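Local coordinates for protein Bacint_00347 (Bacteroides intestinalis DSM 17393, PDB 5MUM) that is probably a rhamnosidase-type glycoside hydrolase with a beta-propeller fold, cleaving glycosidic bonds of rhamnose-containing carbohydrates, at residues E56-Y61 with M100-D105; H403-H408 with Q423-L428. All blocks are in the same frame, centred on the assembly; numbering follows the deposited sequence.

Contact 1: E56-Y61 with M100-D105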
loop_
_atom_site.group_PDB
_atom_site.type_symbol
_atom_site.label_atom_id
_atom_site.label_comp_id
_atom_site.label_asym_id
_atom_site.label_seq_id
_atom_site.Cartn_x
_atom_site.Cartn_y
_atom_site.Cartn_z
ATOM N N GLU A 56 6.331 -5.720 19.542
ATOM C CA GLU A 56 6.476 -6.859 18.633
ATOM C C GLU A 56 6.185 -6.438 17.200
ATOM O O GLU A 56 5.330 -5.596 16.971
ATOM C CB GLU A 56 5.501 -7.975 18.979
ATOM C CG GLU A 56 5.710 -8.631 20.326
ATOM C CD GLU A 56 4.781 -9.824 20.499
ATOM O OE1 GLU A 56 3.561 -9.711 20.225
ATOM O OE2 GLU A 56 5.265 -10.870 20.919
ATOM N N GLN A 57 6.882 -7.054 16.256
ATOM C CA GLN A 57 6.646 -6.810 14.842
ATOM C C GLN A 57 6.252 -8.115 14.197
ATOM O O GLN A 57 6.828 -9.157 14.511
ATOM C CB GLN A 57 7.888 -6.207 14.226
ATOM C CG GLN A 57 7.778 -5.939 12.724
ATOM C CD GLN A 57 9.041 -5.316 12.249
ATOM O OE1 GLN A 57 10.098 -5.981 12.257
ATOM N NE2 GLN A 57 8.967 -4.042 11.804
ATOM N N TYR A 58 5.291 -8.046 13.286
ATOM C CA TYR A 58 4.679 -9.204 12.639
ATOM C C TYR A 58 4.912 -9.059 11.149
ATOM O O TYR A 58 4.942 -7.950 10.616
ATOM C CB TYR A 58 3.180 -9.228 12.931
ATOM C CG TYR A 58 2.905 -9.574 14.375
ATOM C CD1 TYR A 58 3.074 -8.641 15.385
ATOM C CD2 TYR A 58 2.565 -10.865 14.716
ATOM C CE1 TYR A 58 2.881 -8.989 16.711
ATOM C CE2 TYR A 58 2.388 -11.223 16.027
ATOM C CZ TYR A 58 2.570 -10.297 17.008
ATOM O OH TYR A 58 2.366 -10.727 18.279
ATOM N N ILE A 59 5.115 -10.192 10.505
ATOM C CA ILE A 59 5.397 -10.232 9.081
ATOM C C ILE A 59 4.594 -11.344 8.459
ATOM O O ILE A 59 4.230 -12.306 9.114
ATOM C CB ILE A 59 6.892 -10.420 8.836
ATOM C CG1 ILE A 59 7.252 -10.040 7.400
ATOM C CG2 ILE A 59 7.352 -11.825 9.192
ATOM C CD1 ILE A 59 8.731 -10.090 7.119
ATOM N N SER A 60 4.337 -11.221 7.168
ATOM C CA SER A 60 3.721 -12.280 6.439
ATOM C C SER A 60 4.279 -12.315 5.024
ATOM O O SER A 60 4.627 -11.283 4.450
ATOM C CB SER A 60 2.190 -12.121 6.429
ATOM O OG SER A 60 1.812 -10.858 5.810
ATOM N N TYR A 61 4.361 -13.513 4.481
ATOM C CA TYR A 61 4.839 -13.701 3.107
ATOM C C TYR A 61 4.543 -15.131 2.690
ATOM O O TYR A 61 4.225 -15.990 3.523
ATOM C CB TYR A 61 6.341 -13.416 3.004
ATOM C CG TYR A 61 7.199 -14.270 3.887
ATOM C CD1 TYR A 61 7.455 -13.906 5.200
ATOM C CD2 TYR A 61 7.776 -15.445 3.406
ATOM C CE1 TYR A 61 8.253 -14.706 6.015
ATOM C CE2 TYR A 61 8.564 -16.238 4.217
ATOM C CZ TYR A 61 8.798 -15.855 5.526
ATOM O OH TYR A 61 9.600 -16.658 6.337
ATOM N N MET A 100 -1.989 -8.038 6.068
ATOM C CA MET A 100 -2.194 -8.330 7.468
ATOM C C MET A 100 -2.257 -7.047 8.266
ATOM O O MET A 100 -1.739 -5.983 7.874
ATOM C CB MET A 100 -1.066 -9.206 8.012
ATOM C CG MET A 100 0.175 -8.452 8.416
ATOM S SD MET A 100 1.628 -9.421 8.811
ATOM C CE MET A 100 0.956 -10.564 9.964
ATOM N N MET A 101 -2.905 -7.183 9.411
ATOM C CA MET A 101 -2.956 -6.117 10.381
ATOM C C MET A 101 -3.305 -6.733 11.724
ATOM O O MET A 101 -3.897 -7.843 11.800
ATOM C CB MET A 101 -4.006 -5.082 9.946
ATOM C CG MET A 101 -4.114 -3.831 10.795
ATOM S SD MET A 101 -2.568 -2.966 10.916
ATOM C CE MET A 101 -2.198 -2.618 9.196
ATOM N N LEU A 102 -2.923 -6.062 12.802
ATOM C CA LEU A 102 -3.423 -6.471 14.101
ATOM C C LEU A 102 -4.445 -5.474 14.563
ATOM O O LEU A 102 -4.257 -4.264 14.367
ATOM C CB LEU A 102 -2.303 -6.559 15.135
ATOM C CG LEU A 102 -1.528 -7.874 15.068
ATOM C CD1 LEU A 102 -0.632 -7.918 13.860
ATOM C CD2 LEU A 102 -0.711 -8.028 16.308
ATOM N N ASP A 103 -5.505 -5.965 15.196
ATOM C CA ASP A 103 -6.462 -5.085 15.845
ATOM C C ASP A 103 -5.997 -4.701 17.250
ATOM O O ASP A 103 -4.948 -5.147 17.706
ATOM C CB ASP A 103 -7.858 -5.687 15.834
ATOM C CG ASP A 103 -8.005 -6.935 16.721
ATOM O OD1 ASP A 103 -7.349 -7.054 17.778
ATOM O OD2 ASP A 103 -8.851 -7.804 16.364
ATOM N N GLY A 104 -6.808 -3.892 17.916
ATOM C CA GLY A 104 -6.523 -3.343 19.245
ATOM C C GLY A 104 -6.298 -4.351 20.323
ATOM O O GLY A 104 -5.550 -4.088 21.258
ATOM N N ASP A 105 -6.860 -5.539 20.147
ATOM C CA ASP A 105 -6.709 -6.621 21.098
ATOM C C ASP A 105 -5.579 -7.563 20.750
ATOM O O ASP A 105 -5.371 -8.524 21.462
ATOM C CB ASP A 105 -8.009 -7.397 21.209
ATOM C CG ASP A 105 -9.066 -6.672 22.036
ATOM O OD1 ASP A 105 -8.752 -5.625 22.623
ATOM O OD2 ASP A 105 -10.223 -7.155 22.066
#
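M100 reaches S60 with a side chain that runs down to the strand of residues 56-61. CG sits between the backbone N and the carbonyl carbon (chi1 83°), and this sends the thioether across to that strand. M100 CB and CG both pass S60 OG, with CB 4.0 Å from it. M100 SD comes closest to the hydroxyl, 3.3 Å from S60 OG. The sulfur also lies 3.6 Å from I59 C, so it rests on the backbone as well as on the serine. The chain then bends at its last torsion (chi3 -51°). M100 CE comes to lie beside I59 O and 3.9 Å from Y58 CB.

L102 takes over where M100 ends. Its side chain crosses that of Y58 at about a right angle. L102 CD2 lies over one face of the Y58 ring, 4.0 Å from the centroid and 20° off the normal. This is a CH-pi contact. L102 CD1 covers the root of the ring, 3.9 Å from Y58 CG. The hydroxyl end of Y58 points to E56, and E56 also forms a salt bridge with K72. The phenol thus makes a CH-pi contact on one face and a polar one at its hydroxyl.

No hydrogen bond joins the two segments. Their axes run nearly antiparallel about 8 Å apart, too far for backbone pairing. The strands belong to two successive sheets of the beta-propeller. Strand 98-102 is an outermost strand of its sheet, and strand 56-62 is the second strand of the sheet before it. M100 and L102 also pack on L108 of their own sheet. Nearby, D103 O accepts a hydrogen bond from Q53 NE2. The chemistry implies that these two segments are held mainly by van der Waals and CH-pi contacts between buried groups, with no directional bond across them.

Contact 2: H403-H408 with Q423-L428; sequences HLFVQH and QPVYVL
The F405 ring carries V425 on one face. F405 CZ is 3.5 Å from V425 CG1, and this methyl lies 29° off the ring normal, a CH-pi contact. CG of F405 is anti to the backbone N (chi1 -173°), which brings the end of the ring back toward the neighbouring strand. R46 adds a cation-pi contact to the same ring. The Y426 ring meets the backbone at its edge, with Y426 CD2 3.8 Å from V406 O. The H403 imidazole is met obliquely by the V427 side chain. At the root of the ring, H403 CB lies 3.7 Å from V427 CG1. The polar end of H403 turns elsewhere, to Q57.

Between the strands, L404 with L428 and V406 with Y426 are antiparallel hydrogen-bonded pairs. All four bonds are nearly straight. The shortest runs from Y426 N to V406 O, 2.7 Å. F405 with V427 is the non-hydrogen-bonded pair between them. On the side of L404 and V406, V406 CG2 packs on L428 CB at 3.6 Å. Strand 423-429 is the middle strand of its sheet, with strand 27-34 from the start of the chain on its other side. The two chain ends therefore close one blade together, the Velcro closure known from beta-propellers.

Toward Q423 the backbone pairing gives way to other links. Q407 NE2 donates to Q423 O at 3.1 Å, in a bent bond of 139° tilted from the carbonyl plane. The other end of this amide, OE1, is bound by N41. A water accepts from H408 N and donates to P424 O, 2.6 Å from the latter. H408 O is buried without a hydrogen-bond partner, and Q423 CG covers it at 3.4 Å.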
loop_
_atom_site.group_PDB
_atom_site.type_symbol
_atom_site.label_atom_id
_atom_site.label_comp_id
_atom_site.label_asym_id
_atom_site.label_seq_id
_atom_site.Cartn_x
_atom_site.Cartn_y
_atom_site.Cartn_z
ATOM N N HIS A 403 11.009 0.612 8.698
ATOM C CA HIS A 403 11.316 -0.770 8.393
ATOM C C HIS A 403 10.596 -1.196 7.113
ATOM O O HIS A 403 9.360 -1.029 6.973
ATOM C CB HIS A 403 10.890 -1.711 9.504
ATOM C CG HIS A 403 11.705 -1.609 10.754
ATOM N ND1 HIS A 403 11.588 -2.529 11.775
ATOM C CD2 HIS A 403 12.621 -0.702 11.171
ATOM C CE1 HIS A 403 12.392 -2.184 12.767
ATOM N NE2 HIS A 403 13.016 -1.068 12.435
ATOM N N LEU A 404 11.379 -1.733 6.193
ATOM C CA LEU A 404 10.889 -2.168 4.885
ATOM C C LEU A 404 10.920 -3.663 4.771
ATOM O O LEU A 404 11.893 -4.315 5.185
ATOM C CB LEU A 404 11.813 -1.627 3.781
ATOM C CG LEU A 404 11.888 -0.117 3.676
ATOM C CD1 LEU A 404 13.049 0.332 2.804
ATOM C CD2 LEU A 404 10.579 0.385 3.105
ATOM N N PHE A 405 9.911 -4.195 4.118
ATOM C CA PHE A 405 9.927 -5.557 3.647
ATOM C C PHE A 405 10.771 -5.628 2.399
ATOM O O PHE A 405 10.446 -4.996 1.409
ATOM C CB PHE A 405 8.503 -6.009 3.375
ATOM C CG PHE A 405 8.368 -7.464 3.043
ATOM C CD1 PHE A 405 8.832 -7.980 1.837
ATOM C CD2 PHE A 405 7.764 -8.340 3.939
ATOM C CE1 PHE A 405 8.714 -9.315 1.551
ATOM C CE2 PHE A 405 7.597 -9.684 3.629
ATOM C CZ PHE A 405 8.068 -10.170 2.433
ATOM N N VAL A 406 11.865 -6.405 2.457
ATOM C CA VAL A 406 12.825 -6.474 1.378
ATOM C C VAL A 406 13.062 -7.918 1.005
ATOM O O VAL A 406 13.353 -8.743 1.853
ATOM C CB VAL A 406 14.150 -5.748 1.744
ATOM C CG1 VAL A 406 15.191 -5.954 0.683
ATOM C CG2 VAL A 406 13.910 -4.251 1.889
ATOM N N GLN A 407 12.938 -8.210 -0.276
ATOM C CA GLN A 407 13.176 -9.528 -0.800
ATOM C C GLN A 407 13.460 -9.345 -2.281
ATOM O O GLN A 407 12.758 -8.593 -2.967
ATOM C CB GLN A 407 11.949 -10.433 -0.623
ATOM C CG GLN A 407 12.187 -11.866 -1.060
ATOM C CD GLN A 407 10.945 -12.690 -1.251
ATOM O OE1 GLN A 407 9.798 -12.199 -1.197
ATOM N NE2 GLN A 407 11.147 -13.976 -1.445
ATOM N N HIS A 408 14.484 -10.033 -2.772
ATOM C CA HIS A 408 14.784 -10.064 -4.193
ATOM C C HIS A 408 13.766 -10.980 -4.872
ATOM O O HIS A 408 13.694 -12.156 -4.553
ATOM C CB HIS A 408 16.202 -10.598 -4.379
ATOM C CG HIS A 408 16.670 -10.637 -5.796
ATOM N ND1 HIS A 408 15.868 -10.320 -6.866
ATOM C CD2 HIS A 408 17.866 -10.974 -6.313
ATOM C CE1 HIS A 408 16.567 -10.443 -7.979
ATOM N NE2 HIS A 408 17.780 -10.843 -7.670
ATOM N N GLN A 423 14.221 -16.667 -2.201
ATOM C CA GLN A 423 15.213 -15.723 -1.777
ATOM C C GLN A 423 14.845 -15.289 -0.388
ATOM O O GLN A 423 13.661 -15.238 -0.042
ATOM C CB GLN A 423 15.311 -14.520 -2.713
ATOM C CG GLN A 423 15.745 -14.852 -4.120
ATOM C CD GLN A 423 17.161 -15.437 -4.172
ATOM O OE1 GLN A 423 18.063 -14.873 -3.581
ATOM N NE2 GLN A 423 17.340 -16.552 -4.875
ATOM N N PRO A 424 15.858 -14.990 0.430
ATOM C CA PRO A 424 15.576 -14.547 1.776
ATOM C C PRO A 424 14.708 -13.281 1.822
ATOM O O PRO A 424 14.965 -12.309 1.086
ATOM C CB PRO A 424 16.946 -14.216 2.337
ATOM C CG PRO A 424 17.944 -14.921 1.471
ATOM C CD PRO A 424 17.305 -15.183 0.168
ATOM N N VAL A 425 13.711 -13.316 2.694
ATOM C CA VAL A 425 12.976 -12.132 3.122
ATOM C C VAL A 425 13.755 -11.441 4.223
ATOM O O VAL A 425 14.232 -12.082 5.164
ATOM C CB VAL A 425 11.567 -12.528 3.612
ATOM C CG1 VAL A 425 10.812 -11.353 4.227
ATOM C CG2 VAL A 425 10.782 -13.124 2.461
ATOM N N TYR A 426 13.895 -10.126 4.113
ATOM C CA TYR A 426 14.522 -9.321 5.143
ATOM C C TYR A 426 13.586 -8.250 5.614
ATOM O O TYR A 426 12.716 -7.804 4.863
ATOM C CB TYR A 426 15.749 -8.608 4.599
ATOM C CG TYR A 426 16.830 -9.491 4.059
ATOM C CD1 TYR A 426 17.796 -10.044 4.905
ATOM C CD2 TYR A 426 16.913 -9.755 2.690
ATOM C CE1 TYR A 426 18.818 -10.843 4.402
ATOM C CE2 TYR A 426 17.911 -10.556 2.185
ATOM C CZ TYR A 426 18.853 -11.098 3.042
ATOM O OH TYR A 426 19.829 -11.871 2.504
ATOM N N VAL A 427 13.778 -7.809 6.845
ATOM C CA VAL A 427 13.318 -6.499 7.246
ATOM C C VAL A 427 14.542 -5.618 7.195
ATOM O O VAL A 427 15.543 -5.915 7.840
ATOM C CB VAL A 427 12.701 -6.475 8.643
ATOM C CG1 VAL A 427 12.331 -5.047 9.041
ATOM C CG2 VAL A 427 11.491 -7.390 8.656
ATOM N N LEU A 428 14.460 -4.547 6.416
ATOM C CA LEU A 428 15.521 -3.561 6.306
ATOM C C LEU A 428 15.125 -2.422 7.246
ATOM O O LEU A 428 14.107 -1.757 7.038
ATOM C CB LEU A 428 15.680 -3.093 4.858
ATOM C CG LEU A 428 16.997 -2.354 4.509
ATOM C CD1 LEU A 428 17.062 -2.097 3.020
ATOM C CD2 LEU A 428 17.132 -1.045 5.218
HETATM O O HOH W 1 16.222 -11.389 -1.001
#

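Both contacts are largely buried, but contact 2 is partly exposed around H408, Q423, P424 and Y426. Contact 1 joins two different blades by side-chain packing, with one methionine also resting on the backbone, and without hydrogen bonds across it. Contact 2 joins two strands of one blade, mostly through backbone hydrogen bonds, with a water and a glutamine amide at one end. Strand 56-62 connects them. M100 and L102 meet its Y58 and S60, while I59 and Y61 pack on F405 and V425. One polar link crosses between the contacts, from Q57 NE2 to H403 ND1 at 3.0 Å, probably a hydrogen bond. The blade of residues 56-61 thus lies between the other two.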